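Beta-hydroxyacyl-(Acyl-carrier-protein) dehydratase FabA/FabZ (PDB 6QSR) probably acts as a lyase, the hotdog-fold dehydratase partner in a heterocomplex that takes part in the biosynthesis of aryl polyene pigments. Local coordinates at residues L26-Y31 against P37-E42; G62-F67 against G72-W77; F78-M83 against R112-Q117; Q85-W90 against G157-Y162; S103-L108 against T167-L172. All blocks are in the same frame, centred on the assembly; numbering follows the deposited sequence. Where two conformers were deposited one is given.

Overall arrangement
All five contacts bury mainly apolar side chains, but their depth differs. The centre of interaction 4 lies about 6 Å from the centre of the chain, those of interactions 1 and 3 about 9 and 10 Å, and those of interactions 2 and 5 about 14 and 17 Å. Interactions 3 and 4 share helix 79-97 and press it on the neighbouring strands 107-116 and 152-162, the core of the hotdog fold. Interaction 1 joins two loop segments ahead of strand 43-48, interaction 2 a loop to strand 74-75 before the helix; only interaction 1 holds a metal-binding residue. Interaction 5 packs the C-terminal helix near the partner subunit, which also approaches interactions 1 to 3.

Interaction 1: L26-Y31 against P37-E42; sequences LPVDRY and PMVLLE. With NA (sodium ion), chain C.
Asp29, whose CB packs on Val39 CG2 at 4.0 Å, places its carboxylate at the edge of the Arg30 guanidinium group, with OD2 in the guanidinium plane. The separation of 4.0 Å between Arg30 NE and Asp29 OD2 makes this a long salt bridge. The same OD2 accepts a bond of 2.8 Å from water 1, which is also a ligand of the sodium ion. Asp29 O binds that ion directly at 2.4 Å, and water 2, Leu32 O and His34 O complete the observed site.

Val28 carries most of the contact. Its CG1 sits between the backbone N and the carbonyl carbon (chi1 70°), which brings this methyl to 3.2 Å from Leu41 O. CG1 and CG2 are both 4.1 Å from Leu41 CB, so the valine fork straddles that carbon, the two side chains crossing at about a right angle. Val39 CG1 adds a looser apolar contact, 4.2 Å from Val28 CG1.

The paired loops precede strand 43-48 and lie against helix 79-97: Val28 packs on both Val44 and Val89, while Leu41 touches Gln85 of the helix and Cys54 of strand 51-57.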
# COMPACT_ATOMS: atom_id res chain seq x y z
N LEU B 26 18.46 -6.00 13.24
CA LEU B 26 17.46 -7.01 13.59
C LEU B 26 16.71 -7.47 12.33
O LEU B 26 16.78 -6.80 11.28
CB LEU B 26 16.46 -6.45 14.60
CG LEU B 26 16.99 -6.12 16.00
CD1 LEU B 26 16.02 -5.20 16.73
CD2 LEU B 26 17.23 -7.39 16.81
N PRO B 27 16.01 -8.62 12.40
CA PRO B 27 15.10 -9.01 11.33
C PRO B 27 14.11 -7.88 11.04
O PRO B 27 13.63 -7.24 11.97
CB PRO B 27 14.39 -10.25 11.89
CG PRO B 27 15.35 -10.82 12.87
CD PRO B 27 16.11 -9.66 13.45
N VAL B 28 13.84 -7.62 9.76
CA VAL B 28 13.10 -6.41 9.38
C VAL B 28 11.72 -6.27 10.08
O VAL B 28 11.31 -5.15 10.43
CB VAL B 28 13.03 -6.27 7.83
CG1 VAL B 28 12.14 -7.31 7.19
CG2 VAL B 28 12.61 -4.87 7.42
N ASP B 29 11.04 -7.38 10.32
CA ASP B 29 9.77 -7.39 11.09
C ASP B 29 9.88 -6.79 12.51
O ASP B 29 8.89 -6.27 13.03
CB ASP B 29 9.16 -8.80 11.14
CG ASP B 29 9.91 -9.74 12.07
OD1 ASP B 29 10.80 -10.46 11.59
OD2 ASP B 29 9.61 -9.77 13.28
N ARG B 30 11.05 -6.87 13.14
CA ARG B 30 11.27 -6.31 14.48
C ARG B 30 11.20 -4.76 14.55
O ARG B 30 10.98 -4.20 15.63
CB ARG B 30 12.61 -6.79 15.06
CG ARG B 30 12.77 -8.30 15.17
CD ARG B 30 11.77 -8.94 16.12
NE ARG B 30 12.07 -10.36 16.36
CZ ARG B 30 13.00 -10.82 17.20
NH1 ARG B 30 13.18 -12.13 17.31
NH2 ARG B 30 13.75 -9.99 17.94
N TYR B 31 11.38 -4.09 13.42
CA TYR B 31 11.25 -2.63 13.33
C TYR B 31 9.84 -2.12 12.97
O TYR B 31 9.61 -0.91 12.95
CB TYR B 31 12.25 -2.10 12.29
CG TYR B 31 13.70 -2.40 12.62
CD1 TYR B 31 14.35 -1.71 13.64
CD2 TYR B 31 14.42 -3.35 11.90
CE1 TYR B 31 15.69 -1.96 13.95
CE2 TYR B 31 15.75 -3.61 12.19
CZ TYR B 31 16.38 -2.92 13.21
OH TYR B 31 17.70 -3.20 13.49
N PRO B 37 1.37 -12.41 7.97
CA PRO B 37 1.90 -12.33 6.60
C PRO B 37 2.00 -10.92 5.97
O PRO B 37 2.30 -10.82 4.77
CB PRO B 37 0.90 -13.20 5.81
CG PRO B 37 -0.40 -13.01 6.54
CD PRO B 37 -0.04 -12.85 8.00
N MET B 38 1.79 -9.85 6.74
CA MET B 38 1.79 -8.48 6.22
C MET B 38 3.12 -7.71 6.37
O MET B 38 3.12 -6.48 6.41
CB MET B 38 0.63 -7.68 6.84
CG MET B 38 -0.71 -8.00 6.21
SD MET B 38 -0.76 -7.65 4.44
CE MET B 38 -0.33 -5.90 4.40
N VAL B 39 4.24 -8.43 6.44
CA VAL B 39 5.55 -7.81 6.30
C VAL B 39 6.02 -8.16 4.91
O VAL B 39 6.20 -9.34 4.60
CB VAL B 39 6.56 -8.32 7.35
CG1 VAL B 39 7.95 -7.75 7.10
CG2 VAL B 39 6.07 -7.99 8.75
N LEU B 40 6.22 -7.14 4.08
CA LEU B 40 6.54 -7.33 2.67
C LEU B 40 8.00 -6.96 2.35
O LEU B 40 8.32 -6.67 1.21
CB LEU B 40 5.55 -6.53 1.80
CG LEU B 40 4.21 -7.22 1.55
CD1 LEU B 40 3.26 -7.08 2.74
CD2 LEU B 40 3.55 -6.69 0.29
N LEU B 41 8.87 -7.00 3.36
CA LEU B 41 10.31 -6.83 3.16
C LEU B 41 11.03 -7.98 3.85
O LEU B 41 10.48 -8.59 4.77
CB LEU B 41 10.80 -5.49 3.74
CG LEU B 41 10.05 -4.23 3.31
CD1 LEU B 41 10.46 -3.04 4.18
CD2 LEU B 41 10.31 -3.94 1.84
N GLU B 42 12.25 -8.27 3.41
CA GLU B 42 13.04 -9.38 3.94
C GLU B 42 14.34 -8.98 4.64
O GLU B 42 14.77 -9.68 5.55
CB GLU B 42 13.34 -10.38 2.81
CG GLU B 42 12.08 -11.14 2.39
CD GLU B 42 12.24 -12.00 1.16
OE1 GLU B 42 13.10 -11.72 0.30
OE2 GLU B 42 11.46 -12.98 1.03
NA NA C . 6.63 -6.61 13.74
O HOH W 1 7.02 -9.01 14.02
O HOH W 2 6.02 -6.64 15.87

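Interaction 2: G62-F67 against G72-W77; sequences GVLSPF and GHLPGW
Phe67 and Leu74 mark the nearest approach of the two backbones, with CA atoms 6.3 Å apart where the 3-10 turn 65-67 faces the short strand 74-75. Leu74 is the central side chain, and its two methyls go to different partners. CD1 lies 3.8 Å from Phe67 CB, whereas CD2 meets Leu64 CD1 at 4.0 Å, and the Leu64 and Leu74 side chains cross at about a right angle. With CG opposite the backbone N (chi1 -180°), the fork of Leu74 reaches the turn, and the second torsion (70°) sets the methyls toward their separate partners.

The Phe67 ring itself leads away from the strand: one face has Pro66 CB over its centre, Val63 O and Leu64 CA lie at its edge, and the ring goes on to meet that of Phe78. What remains turned to the strand is the Phe67 carbonyl, whose O is 3.3 Å from Pro75 CD. The type I turn from Gly62 to Ser65 is closed by Gly62 O, which accepts from Ser65 N at 3.1 Å and from Ser65 OG at 3.0 Å.

Directional bonding lies elsewhere: Leu74 pairs through its backbone with Phe121, and Trp77 NE1 bonds to Asp46 of the partner subunit. Between the segments, methyls, a methylene and a carbonyl oxygen beside a proline ring meet by van der Waals contact, which implies little directionality.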
# COMPACT_ATOMS: atom_id res chain seq x y z
N GLY B 62 8.86 -16.75 -0.38
CA GLY B 62 9.12 -15.62 0.51
C GLY B 62 7.88 -14.85 0.91
O GLY B 62 6.75 -15.26 0.60
N VAL B 63 8.11 -13.71 1.55
CA VAL B 63 7.05 -12.86 2.10
C VAL B 63 6.07 -12.28 1.05
O VAL B 63 4.94 -11.92 1.38
CB VAL B 63 7.63 -11.71 2.96
CG1 VAL B 63 8.53 -12.25 4.08
CG2 VAL B 63 8.37 -10.68 2.11
N LEU B 64 6.51 -12.16 -0.19
CA LEU B 64 5.66 -11.66 -1.27
C LEU B 64 4.78 -12.73 -1.92
O LEU B 64 3.89 -12.38 -2.70
CB LEU B 64 6.52 -10.98 -2.34
CG LEU B 64 7.43 -9.86 -1.85
CD1 LEU B 64 8.29 -9.37 -2.99
CD2 LEU B 64 6.64 -8.70 -1.27
N SER B 65 4.97 -14.01 -1.60
CA SER B 65 4.23 -15.10 -2.28
C SER B 65 2.69 -15.02 -2.23
O SER B 65 2.05 -15.33 -3.24
CB SER B 65 4.73 -16.48 -1.86
OG SER B 65 4.46 -16.76 -0.51
N PRO B 66 2.09 -14.56 -1.10
CA PRO B 66 0.63 -14.34 -1.09
C PRO B 66 0.10 -13.25 -2.04
O PRO B 66 -1.10 -13.23 -2.32
CB PRO B 66 0.35 -13.93 0.36
CG PRO B 66 1.50 -14.47 1.15
CD PRO B 66 2.67 -14.31 0.23
N PHE B 67 0.97 -12.37 -2.53
CA PHE B 67 0.58 -11.22 -3.35
C PHE B 67 0.91 -11.35 -4.84
O PHE B 67 0.68 -10.41 -5.61
CB PHE B 67 1.21 -9.95 -2.76
CG PHE B 67 1.07 -9.85 -1.28
CD1 PHE B 67 -0.13 -9.44 -0.71
CD2 PHE B 67 2.11 -10.23 -0.43
CE1 PHE B 67 -0.28 -9.38 0.67
CE2 PHE B 67 1.96 -10.18 0.95
CZ PHE B 67 0.76 -9.75 1.50
N GLY B 72 2.70 -15.50 -11.62
CA GLY B 72 3.86 -15.55 -10.72
C GLY B 72 4.56 -14.23 -10.43
O GLY B 72 5.64 -14.23 -9.82
N HIS B 73 3.96 -13.10 -10.85
CA HIS B 73 4.59 -11.78 -10.71
C HIS B 73 3.89 -10.92 -9.66
O HIS B 73 2.70 -11.08 -9.41
CB HIS B 73 4.62 -11.06 -12.07
CG HIS B 73 5.17 -11.90 -13.17
ND1 HIS B 73 6.34 -12.62 -13.05
CD2 HIS B 73 4.70 -12.15 -14.42
CE1 HIS B 73 6.57 -13.28 -14.17
NE2 HIS B 73 5.59 -13.02 -15.01
N LEU B 74 4.66 -10.02 -9.03
CA LEU B 74 4.13 -9.07 -8.06
C LEU B 74 3.64 -7.84 -8.79
O LEU B 74 4.43 -7.16 -9.43
CB LEU B 74 5.22 -8.65 -7.05
CG LEU B 74 4.77 -7.65 -5.97
CD1 LEU B 74 3.81 -8.31 -4.98
CD2 LEU B 74 5.96 -6.99 -5.27
N PRO B 75 2.33 -7.52 -8.69
CA PRO B 75 1.85 -6.33 -9.38
C PRO B 75 2.59 -5.06 -8.95
O PRO B 75 2.98 -4.93 -7.79
CB PRO B 75 0.38 -6.27 -8.98
CG PRO B 75 0.01 -7.68 -8.71
CD PRO B 75 1.23 -8.27 -8.06
N GLY B 76 2.77 -4.14 -9.91
CA GLY B 76 3.49 -2.89 -9.70
C GLY B 76 3.01 -2.01 -8.58
O GLY B 76 3.80 -1.32 -7.95
N TRP B 77 1.69 -2.01 -8.35
CA TRP B 77 1.09 -1.20 -7.29
C TRP B 77 1.51 -1.55 -5.86
O TRP B 77 1.45 -0.69 -4.97
CB TRP B 77 -0.44 -1.15 -7.41
CG TRP B 77 -1.16 -2.47 -7.37
CD1 TRP B 77 -1.59 -3.14 -6.27
CD2 TRP B 77 -1.61 -3.23 -8.50
NE1 TRP B 77 -2.24 -4.29 -6.63
CE2 TRP B 77 -2.28 -4.37 -8.00
CE3 TRP B 77 -1.49 -3.08 -9.89
CZ2 TRP B 77 -2.84 -5.35 -8.84
CZ3 TRP B 77 -2.06 -4.05 -10.73
CH2 TRP B 77 -2.72 -5.17 -10.19

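Interaction 3: F78-M83 against R112-Q117; sequences FAIEMM and RAVRCQ
Val114 supplies the tight part of this contact, where Ile80 of the helix meets both of its methyls and Met83 meets CG1. Ile80 CG2 is 3.6 Å from Val114 CG1 and 3.9 Å from Val114 CG2, so one methyl presses into the fork of the valine, the side chains crossing at about a right angle. Met83 arrives differently, tip to tip: its chain runs straight to the sulfur and then bends (chi3 -89°), which lays CE 3.6 Å from Val114 CG1. That methyl, directed opposite the backbone N of Val114 (chi1 -177°), is thus shared by both helix residues.

Away from Val114 the fit is looser. Ala79 points toward the strand, but Ala79 CB stays 4.7 Å from Val114 CG1. The other side of the strand is exposed and polar. There Ala113 CB lies 3.7 Å above the Arg115 guanidinium plane, over its centre, and Arg115 NH2 forms a salt bridge with Glu66 of the partner subunit. The backbone of Ala113 takes a left-handed conformation.

In the hotdog fold the start of helix 79-97 lies against the sheet. Met83 also packs on Ile129, Ile147, Val155 and Leu159 of three further strands, and strand 107-116 pairs with 152-162 and with an antiparallel strand of the partner subunit, carrying the sheet across the interface.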
# COMPACT_ATOMS: atom_id res chain seq x y z
N PHE B 78 2.00 -2.77 -5.65
CA PHE B 78 2.62 -3.13 -4.36
C PHE B 78 3.91 -2.35 -4.02
O PHE B 78 4.36 -2.39 -2.88
CB PHE B 78 2.87 -4.65 -4.27
CG PHE B 78 1.63 -5.43 -4.05
CD1 PHE B 78 1.17 -5.68 -2.76
CD2 PHE B 78 0.86 -5.88 -5.12
CE1 PHE B 78 -0.01 -6.37 -2.56
CE2 PHE B 78 -0.32 -6.58 -4.92
CZ PHE B 78 -0.76 -6.83 -3.63
N ALA B 79 4.49 -1.64 -4.99
CA ALA B 79 5.55 -0.68 -4.74
C ALA B 79 5.24 0.31 -3.61
O ALA B 79 6.12 0.61 -2.80
CB ALA B 79 5.88 0.09 -6.02
N ILE B 80 4.01 0.80 -3.53
CA ILE B 80 3.65 1.73 -2.46
C ILE B 80 3.74 1.10 -1.07
O ILE B 80 4.17 1.77 -0.13
CB ILE B 80 2.28 2.42 -2.65
CG1 ILE B 80 1.12 1.42 -2.71
CG2 ILE B 80 2.31 3.28 -3.90
CD1 ILE B 80 0.04 1.66 -1.68
N GLU B 81 3.36 -0.17 -0.96
CA GLU B 81 3.42 -0.89 0.32
C GLU B 81 4.85 -1.26 0.71
O GLU B 81 5.19 -1.21 1.89
CB GLU B 81 2.55 -2.16 0.29
CG GLU B 81 2.45 -2.91 1.62
CD GLU B 81 1.81 -2.11 2.75
OE1 GLU B 81 1.14 -1.10 2.47
OE2 GLU B 81 1.97 -2.50 3.93
N MET B 82 5.67 -1.65 -0.26
CA MET B 82 7.08 -1.89 0.02
C MET B 82 7.78 -0.58 0.45
O MET B 82 8.53 -0.56 1.42
CB MET B 82 7.77 -2.56 -1.17
CG MET B 82 7.27 -3.99 -1.46
SD MET B 82 8.15 -4.77 -2.83
CE MET B 82 7.38 -3.91 -4.20
N MET B 83 7.49 0.52 -0.25
CA MET B 83 8.03 1.84 0.12
C MET B 83 7.53 2.33 1.48
O MET B 83 8.32 2.87 2.28
CB MET B 83 7.72 2.87 -0.97
CG MET B 83 8.59 2.70 -2.20
SD MET B 83 8.23 3.93 -3.47
CE MET B 83 6.95 3.10 -4.39
N ARG B 112 2.16 10.18 -4.22
CA ARG B 112 2.20 11.14 -5.30
C ARG B 112 3.18 10.66 -6.34
O ARG B 112 4.32 10.34 -6.00
CB ARG B 112 2.66 12.51 -4.79
CG ARG B 112 1.62 13.23 -3.96
CD ARG B 112 2.16 14.54 -3.39
NE ARG B 112 2.09 15.63 -4.37
CZ ARG B 112 2.89 16.70 -4.41
NH1 ARG B 112 3.87 16.88 -3.51
NH2 ARG B 112 2.71 17.60 -5.36
N ALA B 113 2.73 10.61 -7.60
CA ALA B 113 3.54 10.21 -8.75
C ALA B 113 4.38 8.95 -8.49
O ALA B 113 5.60 8.91 -8.72
CB ALA B 113 4.37 11.38 -9.23
N VAL B 114 3.70 7.93 -7.99
CA VAL B 114 4.32 6.62 -7.84
C VAL B 114 4.27 5.97 -9.23
O VAL B 114 3.27 5.38 -9.61
CB VAL B 114 3.66 5.79 -6.73
CG1 VAL B 114 4.38 4.46 -6.56
CG2 VAL B 114 3.66 6.59 -5.43
N ARG B 115 5.35 6.13 -9.99
CA ARG B 115 5.40 5.73 -11.39
C ARG B 115 6.30 4.51 -11.57
O ARG B 115 7.44 4.51 -11.11
CB ARG B 115 5.90 6.90 -12.25
CG ARG B 115 5.02 8.13 -12.11
CD ARG B 115 5.13 9.06 -13.29
NE ARG B 115 4.15 10.15 -13.19
CZ ARG B 115 4.41 11.43 -12.94
NH1 ARG B 115 5.66 11.87 -12.76
NH2 ARG B 115 3.40 12.29 -12.88
N CYS B 116 5.76 3.49 -12.23
CA CYS B 116 6.43 2.21 -12.40
C CYS B 116 6.79 2.03 -13.88
O CYS B 116 5.97 2.28 -14.75
CB CYS B 116 5.51 1.08 -11.91
SG CYS B 116 6.33 -0.46 -11.45
N GLN B 117 8.01 1.57 -14.14
CA GLN B 117 8.47 1.30 -15.50
C GLN B 117 7.90 -0.02 -16.04
O GLN B 117 7.92 -0.24 -17.25
CB GLN B 117 10.00 1.25 -15.54
CG GLN B 117 10.67 2.55 -15.14
CD GLN B 117 10.36 3.68 -16.08
OE1 GLN B 117 10.07 3.47 -17.26
NE2 GLN B 117 10.42 4.91 -15.57

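Interaction 4: Q85-W90 against G157-Y162; sequences QAIGVW and GRLNTY
Ile87 meets Leu159 and Thr161 where the central helix of the hotdog fold, 79-97, rests on strand 152-162. The CA atoms of Ile87 and Thr161, the nearest across the contact, are 8.0 Å apart, a gap that the side chains must fill. From CB, which points at the strand, the isoleucine divides. CG2, opposite the backbone N because CG1 stands beside that N (chi1 -65°), approaches Thr161 end on, 3.8 Å from OG1 and 4.2 Å from Thr161 CG2. These are van der Waals contacts; Thr161 OG1 finds its hydrogen bond elsewhere.

The other branch runs through CG1, nearly extended (chi2 161°), to CD1. This tip lies 3.8 Å from Leu159 CB and 4.1 Å from Thr161 CG2, and so bridges two residues whose side chains leave the same face of the strand. The intervening Asn160 points away, as the alternation of a strand requires.

Around them the core closes with Met131 on Ile87 and with Met83, Ala84 and Leu108 on Leu159. Ile87 and Leu159 meet at a slant, and besides the CB contact the leucine adds a single methyl: CD2 is 4.1 Å from Ile87 CD1.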
# COMPACT_ATOMS: atom_id res chain seq x y z
N GLN B 85 6.53 0.43 3.99
CA GLN B 85 7.17 -0.38 5.03
C GLN B 85 8.63 -0.02 5.24
O GLN B 85 9.10 -0.08 6.36
CB GLN B 85 6.99 -1.88 4.76
CG GLN B 85 5.57 -2.32 5.07
CD GLN B 85 5.35 -3.81 4.98
OE1 GLN B 85 6.29 -4.60 5.12
NE2 GLN B 85 4.11 -4.21 4.75
N ALA B 86 9.33 0.38 4.18
CA ALA B 86 10.70 0.89 4.32
C ALA B 86 10.74 2.12 5.22
O ALA B 86 11.64 2.25 6.05
CB ALA B 86 11.32 1.19 2.96
N ILE B 87 9.75 3.00 5.08
CA ILE B 87 9.62 4.18 5.93
C ILE B 87 9.35 3.73 7.36
O ILE B 87 9.90 4.30 8.32
CB ILE B 87 8.50 5.15 5.43
CG1 ILE B 87 8.84 5.73 4.05
CG2 ILE B 87 8.29 6.29 6.43
CD1 ILE B 87 7.63 6.29 3.32
N GLY B 88 8.50 2.71 7.50
CA GLY B 88 8.25 2.05 8.79
C GLY B 88 9.49 1.51 9.48
O GLY B 88 9.64 1.66 10.70
N VAL B 89 10.38 0.90 8.70
CA VAL B 89 11.67 0.40 9.20
C VAL B 89 12.53 1.57 9.70
O VAL B 89 13.09 1.50 10.79
CB VAL B 89 12.42 -0.43 8.13
CG1 VAL B 89 13.86 -0.71 8.56
CG2 VAL B 89 11.69 -1.74 7.84
N TRP B 90 12.62 2.63 8.89
CA TRP B 90 13.31 3.86 9.29
C TRP B 90 12.87 4.36 10.67
O TRP B 90 13.72 4.57 11.54
CB TRP B 90 13.13 4.96 8.24
CG TRP B 90 13.88 6.22 8.56
CD1 TRP B 90 15.16 6.51 8.23
CD2 TRP B 90 13.38 7.34 9.29
NE1 TRP B 90 15.49 7.76 8.69
CE2 TRP B 90 14.42 8.29 9.35
CE3 TRP B 90 12.15 7.64 9.90
CZ2 TRP B 90 14.27 9.52 10.01
CZ3 TRP B 90 12.00 8.86 10.55
CH2 TRP B 90 13.06 9.78 10.60
N GLY B 157 8.75 7.78 -6.55
CA GLY B 157 7.54 8.23 -5.86
C GLY B 157 7.78 9.05 -4.62
O GLY B 157 8.91 9.10 -4.10
N ARG B 158 6.72 9.70 -4.13
CA ARG B 158 6.69 10.33 -2.80
C ARG B 158 5.54 9.76 -1.99
O ARG B 158 4.43 9.60 -2.52
CB ARG B 158 6.56 11.84 -2.89
CG ARG B 158 7.80 12.54 -3.40
CD ARG B 158 7.71 14.04 -3.18
NE ARG B 158 8.90 14.72 -3.68
CZ ARG B 158 9.09 16.04 -3.67
NH1 ARG B 158 8.16 16.86 -3.19
NH2 ARG B 158 10.22 16.54 -4.16
N LEU B 159 5.81 9.47 -0.72
CA LEU B 159 4.83 8.92 0.22
C LEU B 159 4.71 9.79 1.47
O LEU B 159 5.71 10.35 1.94
CB LEU B 159 5.23 7.50 0.65
CG LEU B 159 4.75 6.35 -0.23
CD1 LEU B 159 5.43 6.42 -1.58
CD2 LEU B 159 5.05 5.01 0.42
N ASN B 160 3.49 9.86 2.01
CA ASN B 160 3.23 10.49 3.30
C ASN B 160 2.65 9.45 4.26
O ASN B 160 1.75 8.70 3.89
CB ASN B 160 2.27 11.67 3.14
CG ASN B 160 2.88 12.82 2.37
OD1 ASN B 160 4.04 13.16 2.57
ND2 ASN B 160 2.10 13.42 1.49
N THR B 161 3.18 9.42 5.48
CA THR B 161 2.81 8.43 6.49
C THR B 161 2.41 9.08 7.81
O THR B 161 2.66 10.26 8.04
CB THR B 161 3.98 7.48 6.77
OG1 THR B 161 5.15 8.25 7.05
CG2 THR B 161 4.22 6.56 5.56
N TYR B 162 1.79 8.28 8.68
CA TYR B 162 1.23 8.74 9.95
C TYR B 162 1.29 7.58 10.93
O TYR B 162 0.93 6.45 10.58
CB TYR B 162 -0.20 9.23 9.70
CG TYR B 162 -1.08 9.60 10.88
CD1 TYR B 162 -0.58 10.27 12.01
CD2 TYR B 162 -2.46 9.35 10.83
CE1 TYR B 162 -1.42 10.62 13.06
CE2 TYR B 162 -3.30 9.70 11.87
CZ TYR B 162 -2.78 10.33 12.98
OH TYR B 162 -3.65 10.66 14.00

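Interaction 5: S103-L108 against T167-L172; sequences SALGML and TELIQL
Leu105 and Met107 meet Leu169 beside a polar tie between sheet and helix, the hydrogen bond of Tyr162 OH with Glu168 OE1. Tyr162 also holds the other partner, its backbone bonding to that of Met107 in the pairing of strands 107-116 and 152-162. The tyrosine therefore links both segments, although the direct contact is apolar.

Leu169 is the centre of that contact. Its two methyls divide between two residues of the 103-108 segment: CD2 lies 3.7 Å from Leu105 CD1 and 4.0 Å from Leu105 CD2, while CD1 turns to Met107. With CG opposite the backbone N (chi1 -171°), the leucine fork extends off the helix and spans these two partners, which lie either side of Gly106.

Met107 CE is modelled 3.3 Å from Leu169 CD1, closer than usual methyl contact, and with chi3 at 133°, away from a staggered value, the exact place of this methyl is doubtful. Leu172, one turn further along, also points to the strand, but Leu172 CD1 stays 4.8 Å from Met107 CE.

The partner subunit flanks the cluster, with its Val35 on Leu105, its Gln36 on Leu169 and its Pro73 on Met107 and Leu172. This is a short C-terminal helix, 166-174, following the last strand of a hotdog sheet and packing beside the start of the neighbouring strand.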
# COMPACT_ATOMS: atom_id res chain seq x y z
N SER B 103 6.32 1.44 18.07
CA SER B 103 5.05 1.82 17.45
C SER B 103 4.18 0.57 17.30
O SER B 103 4.69 -0.50 16.98
CB SER B 103 5.29 2.48 16.08
OG SER B 103 4.09 2.53 15.32
N ALA B 104 2.88 0.72 17.56
CA ALA B 104 1.90 -0.36 17.40
C ALA B 104 1.04 -0.21 16.15
O ALA B 104 0.29 -1.13 15.81
CB ALA B 104 1.00 -0.43 18.64
N LEU B 105 1.15 0.93 15.46
CA LEU B 105 0.30 1.25 14.32
C LEU B 105 1.05 2.08 13.32
O LEU B 105 1.85 2.93 13.70
CB LEU B 105 -0.91 2.07 14.78
CG LEU B 105 -1.98 1.36 15.61
CD1 LEU B 105 -2.81 2.40 16.35
CD2 LEU B 105 -2.85 0.47 14.74
N GLY B 106 0.77 1.86 12.04
CA GLY B 106 1.34 2.65 10.96
C GLY B 106 0.27 2.88 9.91
O GLY B 106 -0.53 1.99 9.64
N MET B 107 0.25 4.08 9.34
CA MET B 107 -0.73 4.41 8.33
C MET B 107 -0.07 5.11 7.17
O MET B 107 0.77 5.99 7.36
CB MET B 107 -1.77 5.36 8.90
CG MET B 107 -2.58 4.80 10.03
SD MET B 107 -3.79 6.04 10.49
CE MET B 107 -5.24 5.01 10.58
N LEU B 108 -0.48 4.72 5.97
CA LEU B 108 -0.15 5.46 4.78
C LEU B 108 -1.27 6.48 4.58
O LEU B 108 -2.46 6.11 4.54
CB LEU B 108 -0.03 4.49 3.61
CG LEU B 108 0.51 5.05 2.30
CD1 LEU B 108 1.94 5.54 2.43
CD2 LEU B 108 0.41 3.96 1.24
N THR B 167 -5.19 5.38 21.00
CA THR B 167 -6.23 6.31 21.48
C THR B 167 -6.55 7.39 20.45
O THR B 167 -7.70 7.76 20.26
CB THR B 167 -5.82 6.97 22.81
OG1 THR B 167 -5.47 5.95 23.76
CG2 THR B 167 -6.96 7.82 23.38
N GLU B 168 -5.50 7.88 19.79
CA GLU B 168 -5.65 8.85 18.70
C GLU B 168 -6.51 8.26 17.58
O GLU B 168 -7.39 8.93 17.04
CB GLU B 168 -4.26 9.23 18.18
CG GLU B 168 -4.20 10.46 17.30
CD GLU B 168 -2.77 10.86 16.95
OE1 GLU B 168 -2.60 11.87 16.23
OE2 GLU B 168 -1.81 10.18 17.40
N LEU B 169 -6.25 7.00 17.25
CA LEU B 169 -7.01 6.27 16.24
C LEU B 169 -8.48 6.08 16.62
O LEU B 169 -9.35 6.23 15.76
CB LEU B 169 -6.34 4.92 15.98
CG LEU B 169 -6.86 4.09 14.81
CD1 LEU B 169 -6.69 4.84 13.50
CD2 LEU B 169 -6.09 2.78 14.78
N ILE B 170 -8.75 5.77 17.88
CA ILE B 170 -10.13 5.68 18.41
C ILE B 170 -10.87 7.01 18.27
O ILE B 170 -12.02 7.04 17.84
CB ILE B 170 -10.16 5.23 19.90
CG1 ILE B 170 -9.73 3.76 20.02
CG2 ILE B 170 -11.55 5.42 20.51
CD1 ILE B 170 -9.20 3.37 21.39
N GLN B 171 -10.20 8.09 18.66
CA GLN B 171 -10.73 9.45 18.51
C GLN B 171 -11.00 9.81 17.04
O GLN B 171 -12.02 10.42 16.73
CB GLN B 171 -9.79 10.49 19.15
CG GLN B 171 -9.77 10.42 20.67
CD GLN B 171 -8.66 11.24 21.31
OE1 GLN B 171 -8.20 10.93 22.41
NE2 GLN B 171 -8.23 12.30 20.64
N LEU B 172 -10.09 9.39 16.16
CA LEU B 172 -10.25 9.58 14.71
C LEU B 172 -11.49 8.82 14.21
O LEU B 172 -12.35 9.40 13.53
CB LEU B 172 -9.00 9.10 13.96
CG LEU B 172 -8.62 9.72 12.61
CD1 LEU B 172 -7.40 8.99 12.06
CD2 LEU B 172 -9.74 9.70 11.59